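Long-range contacts in regulator of chromosome condensation (Saccharomyces cerevisiae, PDB 3OF7), which acts as a guanine nucleotide exchange factor, promoting replacement of GDP by GTP on GSP1 and GSP2, and binds chromatin: residues M22-Q27 with I69-V74; E84-W89 with H148-L153. All blocks are in the same frame, centred on the assembly; numbering follows the deposited sequence.

Contact 1 of 2, residues M22-Q27 with I69-V74; sequences MYLSVQ and IISFAV
Ser71 and Tyr23 make the shorter of two hydrogen bonds between 22-27 and strand 69-74. The hydroxyl OG of Ser71 donates to Tyr23 O at 2.6 Å, rising above the carbonyl plane by 42°. Its chi1 of -164° sets OG opposite the backbone N and swings it out to the incoming chain. Backbone pairs with backbone next door: Ser25 N donates to Ile70 O at 2.8 Å, nearly straight at 174° and within the carbonyl plane. Ser25 OG turns back on its own segment and donates to Gln27 O at 2.7 Å, in the carbonyl plane and on a lone pair, tying the segment's own backbone together. Around these bonds, Ile70 CG2 lies against Ser25 O (3.5 Å), while Leu24 CD2 rests on Ser71 CB at 3.8 Å and reaches Ile70 CD1 at 4.1 Å. Ile70 and Ser71 form a classic beta bulge opposite Leu82 of strand 78-83, within a blade of the propeller. With an alanine in place of Ser71, Tyr23 O would probably be left without its hydroxyl donor and the backbone at Tyr23 less firmly held. One side-chain donor and one backbone donor thus fasten segment 22-27 to the bulged part of strand 69-74.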
loop_
_atom_site.group_PDB
_atom_site.type_symbol
_atom_site.label_atom_id
_atom_site.label_comp_id
_atom_site.label_asym_id
_atom_site.label_seq_id
_atom_site.Cartn_x
_atom_site.Cartn_y
_atom_site.Cartn_z
ATOM N N MET A 22 10.999 -3.140 6.377
ATOM C CA MET A 22 9.725 -2.539 5.995
ATOM C C MET A 22 8.592 -3.551 5.926
ATOM O O MET A 22 7.429 -3.197 6.153
ATOM C CB MET A 22 9.834 -1.830 4.638
ATOM C CG MET A 22 10.629 -0.535 4.645
ATOM S SD MET A 22 10.447 0.320 3.062
ATOM C CE MET A 22 11.270 -0.838 1.988
ATOM N N TYR A 23 8.923 -4.804 5.620
ATOM C CA TYR A 23 7.887 -5.783 5.294
ATOM C C TYR A 23 7.677 -6.902 6.298
ATOM O O TYR A 23 6.546 -7.327 6.510
ATOM C CB TYR A 23 8.110 -6.361 3.895
ATOM C CG TYR A 23 8.135 -5.296 2.828
ATOM C CD1 TYR A 23 7.054 -4.423 2.662
ATOM C CD2 TYR A 23 9.238 -5.154 1.979
ATOM C CE1 TYR A 23 7.074 -3.436 1.679
ATOM C CE2 TYR A 23 9.263 -4.164 0.988
ATOM C CZ TYR A 23 8.181 -3.316 0.848
ATOM O OH TYR A 23 8.200 -2.345 -0.125
ATOM N N LEU A 24 8.759 -7.377 6.907
ATOM C CA LEU A 24 8.680 -8.545 7.775
ATOM C C LEU A 24 8.877 -8.176 9.240
ATOM O O LEU A 24 9.856 -7.508 9.603
ATOM C CB LEU A 24 9.708 -9.605 7.348
ATOM C CG LEU A 24 9.742 -10.018 5.868
ATOM C CD1 LEU A 24 10.842 -11.055 5.623
ATOM C CD2 LEU A 24 8.384 -10.534 5.375
ATOM N N SER A 25 7.936 -8.598 10.073
ATOM C CA SER A 25 8.082 -8.471 11.505
ATOM C C SER A 25 8.854 -9.684 12.036
ATOM O O SER A 25 8.645 -10.815 11.574
ATOM C CB SER A 25 6.705 -8.375 12.156
ATOM O OG SER A 25 6.809 -8.304 13.560
ATOM N N VAL A 26 9.752 -9.455 12.993
ATOM C CA VAL A 26 10.469 -10.577 13.630
ATOM C C VAL A 26 9.508 -11.367 14.526
ATOM O O VAL A 26 9.571 -12.596 14.594
ATOM C CB VAL A 26 11.719 -10.109 14.421
ATOM C CG1 VAL A 26 12.459 -11.310 15.047
ATOM C CG2 VAL A 26 12.658 -9.323 13.520
ATOM N N GLN A 27 8.599 -10.654 15.183
ATOM C CA GLN A 27 7.621 -11.264 16.072
ATOM C C GLN A 27 6.313 -11.517 15.336
ATOM O O GLN A 27 5.892 -10.681 14.533
ATOM C CB GLN A 27 7.314 -10.332 17.244
ATOM C CG GLN A 27 8.502 -9.627 17.868
ATOM C CD GLN A 27 8.057 -8.547 18.843
ATOM O OE1 GLN A 27 7.534 -8.848 19.908
ATOM N NE2 GLN A 27 8.255 -7.282 18.473
ATOM N N ILE A 69 1.183 -14.698 11.891
ATOM C CA ILE A 69 1.364 -13.754 10.794
ATOM C C ILE A 69 2.512 -12.786 11.100
ATOM O O ILE A 69 2.567 -12.201 12.187
ATOM C CB ILE A 69 0.059 -12.977 10.518
ATOM C CG1 ILE A 69 -1.084 -13.943 10.149
ATOM C CG2 ILE A 69 0.278 -11.896 9.434
ATOM C CD1 ILE A 69 -0.762 -14.919 8.983
ATOM N N ILE A 70 3.429 -12.636 10.138
ATOM C CA ILE A 70 4.561 -11.714 10.274
ATOM C C ILE A 70 4.643 -10.641 9.168
ATOM O O ILE A 70 5.526 -9.786 9.196
ATOM C CB ILE A 70 5.909 -12.486 10.372
ATOM C CG1 ILE A 70 6.002 -13.579 9.305
ATOM C CG2 ILE A 70 6.046 -13.134 11.749
ATOM C CD1 ILE A 70 6.489 -13.121 7.952
ATOM N N SER A 71 3.730 -10.695 8.196
ATOM C CA SER A 71 3.659 -9.663 7.144
ATOM C C SER A 71 2.272 -9.659 6.541
ATOM O O SER A 71 1.582 -10.659 6.567
ATOM C CB SER A 71 4.659 -9.944 6.013
ATOM O OG SER A 71 4.848 -8.778 5.200
ATOM N N PHE A 72 1.886 -8.538 5.960
ATOM C CA PHE A 72 0.677 -8.514 5.139
ATOM C C PHE A 72 0.733 -7.399 4.111
ATOM O O PHE A 72 1.485 -6.436 4.262
ATOM C CB PHE A 72 -0.606 -8.458 6.001
ATOM C CG PHE A 72 -0.677 -7.266 6.921
ATOM C CD1 PHE A 72 -1.104 -6.025 6.444
ATOM C CD2 PHE A 72 -0.315 -7.382 8.268
ATOM C CE1 PHE A 72 -1.171 -4.909 7.285
ATOM C CE2 PHE A 72 -0.387 -6.274 9.126
ATOM C CZ PHE A 72 -0.811 -5.030 8.624
ATOM N N ALA A 73 -0.044 -7.557 3.043
ATOM C CA ALA A 73 -0.079 -6.585 1.957
ATOM C C ALA A 73 -1.537 -6.365 1.637
ATOM O O ALA A 73 -2.249 -7.308 1.296
ATOM C CB ALA A 73 0.679 -7.108 0.718
ATOM N N VAL A 74 -1.985 -5.122 1.785
ATOM C CA VAL A 74 -3.401 -4.791 1.624
ATOM C C VAL A 74 -3.614 -4.199 0.228
ATOM O O VAL A 74 -2.985 -3.214 -0.131
ATOM C CB VAL A 74 -3.881 -3.788 2.697
ATOM C CG1 VAL A 74 -5.378 -3.500 2.540
ATOM C CG2 VAL A 74 -3.577 -4.307 4.109
#

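Contact 2 of 2, residues E84-W89 with H148-L153; sequences EESNVW and HKVVQL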
loop_
_atom_site.group_PDB
_atom_site.type_symbol
_atom_site.label_atom_id
_atom_site.label_comp_id
_atom_site.label_asym_id
_atom_site.label_seq_id
_atom_site.Cartn_x
_atom_site.Cartn_y
_atom_site.Cartn_z
ATOM N N GLU A 84 5.053 -17.446 9.632
ATOM C CA GLU A 84 6.431 -17.849 9.908
ATOM C C GLU A 84 6.970 -18.945 8.985
ATOM O O GLU A 84 8.176 -18.978 8.710
ATOM C CB GLU A 84 6.581 -18.270 11.368
ATOM C CG GLU A 84 6.631 -17.090 12.324
ATOM C CD GLU A 84 6.665 -17.526 13.778
ATOM O OE1 GLU A 84 6.784 -18.747 14.050
ATOM O OE2 GLU A 84 6.565 -16.639 14.642
ATOM N N GLU A 85 6.085 -19.833 8.522
ATOM C CA GLU A 85 6.553 -20.890 7.627
ATOM C C GLU A 85 6.370 -20.512 6.157
ATOM O O GLU A 85 6.462 -21.354 5.254
ATOM C CB GLU A 85 5.945 -22.246 7.987
ATOM C CG GLU A 85 6.462 -22.775 9.323
ATOM C CD GLU A 85 7.947 -22.490 9.539
ATOM O OE1 GLU A 85 8.300 -21.883 10.576
ATOM O OE2 GLU A 85 8.767 -22.869 8.676
ATOM N N SER A 86 6.185 -19.213 5.928
ATOM C CA SER A 86 6.055 -18.638 4.589
ATOM C C SER A 86 4.827 -19.134 3.794
ATOM O O SER A 86 4.835 -19.135 2.556
ATOM C CB SER A 86 7.361 -18.816 3.796
ATOM O OG SER A 86 7.356 -18.031 2.619
ATOM N N ASN A 87 3.772 -19.541 4.495
ATOM C CA ASN A 87 2.481 -19.767 3.834
ATOM C C ASN A 87 1.827 -18.424 3.556
ATOM O O ASN A 87 1.940 -17.499 4.362
ATOM C CB ASN A 87 1.535 -20.605 4.690
ATOM C CG ASN A 87 1.981 -22.049 4.824
ATOM O OD1 ASN A 87 2.072 -22.794 3.839
ATOM N ND2 ASN A 87 2.243 -22.454 6.054
ATOM N N VAL A 88 1.145 -18.338 2.417
ATOM C CA VAL A 88 0.398 -17.142 2.042
ATOM C C VAL A 88 -1.089 -17.306 2.351
ATOM O O VAL A 88 -1.741 -18.251 1.876
ATOM C CB VAL A 88 0.611 -16.781 0.545
ATOM C CG1 VAL A 88 -0.140 -15.502 0.173
ATOM C CG2 VAL A 88 2.102 -16.632 0.231
ATOM N N TRP A 89 -1.609 -16.393 3.165
ATOM C CA TRP A 89 -3.020 -16.338 3.506
ATOM C C TRP A 89 -3.663 -15.235 2.668
ATOM O O TRP A 89 -3.008 -14.246 2.326
ATOM C CB TRP A 89 -3.198 -15.972 4.975
ATOM C CG TRP A 89 -2.637 -16.946 5.979
ATOM C CD1 TRP A 89 -1.325 -17.299 6.157
ATOM C CD2 TRP A 89 -3.382 -17.659 6.968
ATOM N NE1 TRP A 89 -1.212 -18.205 7.194
ATOM C CE2 TRP A 89 -2.460 -18.437 7.710
ATOM C CE3 TRP A 89 -4.743 -17.729 7.294
ATOM C CZ2 TRP A 89 -2.862 -19.279 8.760
ATOM C CZ3 TRP A 89 -5.138 -18.552 8.345
ATOM C CH2 TRP A 89 -4.201 -19.318 9.060
ATOM N N HIS A 148 12.987 -22.156 -0.485
ATOM C CA HIS A 148 12.927 -20.701 -0.643
ATOM C C HIS A 148 11.735 -20.164 0.136
ATOM O O HIS A 148 10.831 -20.921 0.484
ATOM C CB HIS A 148 12.851 -20.304 -2.116
ATOM C CG HIS A 148 13.959 -20.878 -2.938
ATOM N ND1 HIS A 148 15.279 -20.541 -2.739
ATOM C CD2 HIS A 148 13.948 -21.795 -3.934
ATOM C CE1 HIS A 148 16.035 -21.213 -3.588
ATOM N NE2 HIS A 148 15.253 -21.984 -4.322
ATOM N N LYS A 149 11.746 -18.860 0.399
ATOM C CA LYS A 149 10.693 -18.217 1.176
ATOM C C LYS A 149 10.211 -16.930 0.524
ATOM O O LYS A 149 10.932 -16.317 -0.259
ATOM C CB LYS A 149 11.192 -17.932 2.595
ATOM C CG LYS A 149 11.160 -19.176 3.484
ATOM C CD LYS A 149 11.734 -18.926 4.866
ATOM C CE LYS A 149 11.751 -20.214 5.688
ATOM N NZ LYS A 149 12.453 -21.320 4.968
ATOM N N VAL A 150 8.992 -16.523 0.864
ATOM C CA VAL A 150 8.473 -15.231 0.425
ATOM C C VAL A 150 9.130 -14.122 1.246
ATOM O O VAL A 150 9.207 -14.219 2.475
ATOM C CB VAL A 150 6.946 -15.150 0.600
ATOM C CG1 VAL A 150 6.419 -13.760 0.211
ATOM C CG2 VAL A 150 6.241 -16.255 -0.204
ATOM N N VAL A 151 9.596 -13.075 0.575
ATOM C CA VAL A 151 10.165 -11.912 1.268
ATOM C C VAL A 151 9.273 -10.678 1.173
ATOM O O VAL A 151 9.410 -9.753 1.967
ATOM C CB VAL A 151 11.606 -11.569 0.802
ATOM C CG1 VAL A 151 12.546 -12.769 1.013
ATOM C CG2 VAL A 151 11.620 -11.111 -0.659
ATOM N N GLN A 152 8.356 -10.669 0.208
ATOM C CA GLN A 152 7.383 -9.577 0.100
ATOM C C GLN A 152 6.109 -10.013 -0.615
ATOM O O GLN A 152 6.167 -10.738 -1.602
ATOM C CB GLN A 152 7.978 -8.351 -0.609
ATOM C CG GLN A 152 7.106 -7.094 -0.456
ATOM C CD GLN A 152 7.513 -5.927 -1.344
ATOM O OE1 GLN A 152 8.599 -5.911 -1.926
ATOM N NE2 GLN A 152 6.629 -4.930 -1.443
ATOM N N LEU A 153 4.968 -9.553 -0.103
ATOM C CA LEU A 153 3.683 -9.723 -0.770
ATOM C C LEU A 153 3.231 -8.380 -1.341
ATOM O O LEU A 153 3.640 -7.329 -0.865
ATOM C CB LEU A 153 2.637 -10.302 0.198
ATOM C CG LEU A 153 2.856 -11.746 0.674
ATOM C CD1 LEU A 153 1.872 -12.092 1.785
ATOM C CD2 LEU A 153 2.698 -12.722 -0.481
HETATM O O HOH W 1 9.307 -22.372 4.601
#
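Ser86 OG meets the flat peptide group between Lys149 and Val150 at its N-H. Val150 N donates to this hydroxyl at 2.8 Å, almost straight at 173°. With chi1 at -168°, OG stands beside the carbonyl carbon of its own residue, reaches across to the second segment and also touches Val150 CG2 at 3.5 Å. Beside it, the aliphatic start of Lys149 lies along the serine, CG against Ser86 CB at 3.8 Å. Such an interface joins neighbouring blades of a beta-propeller, here the sheet holding strand 88-92 and the one holding 150-155. A classic beta bulge at Val151 and Gln152, opposite Leu163, is consistent with both Val150 and Leu153, three residues apart, pointing toward the first segment. Val88 receives them differently: the side chains of Val88 and Val150 cross at about a right angle, CG2 to CG2 4.2 Å, whereas those of Val88 and Leu153 reach toward each other tip to tip, with Leu153 CD2 4.0 Å from Val88 CG2 and equally near CG1. Leu82 of strand 78-83 adds to this apolar cluster. Toward the solvent-exposed Lys149, a water donates to Glu85 O at 3.1 Å and accepts a weak bond from Lys149 NZ.

Overall arrangement
Contacts 1 and 2 have centres about 10 Å apart, and the sheet containing strands 69-74 and 88-92 takes part in both: the N-terminal segment 22-27 is fastened to it in contact 1, the following blade in contact 2. They also touch directly. Leu24 CD2 lies 3.6 Å from Val151 O, Ala73 CB 3.4 Å from Leu153 O, and Ile69 CD1 3.7 Å from Trp89 CD1. Tyr23 packs on Gln152, and both reach strand 206-211, Tyr23 through Gln208 and Gln152 through Leu209. Contact 1 lies deeper, its centre about 13 Å from the centre of the chain, against about 18 Å for the centre of contact 2. Contact 2 joins successive blades, while contact 1 adds the N-terminal segment to the first of them.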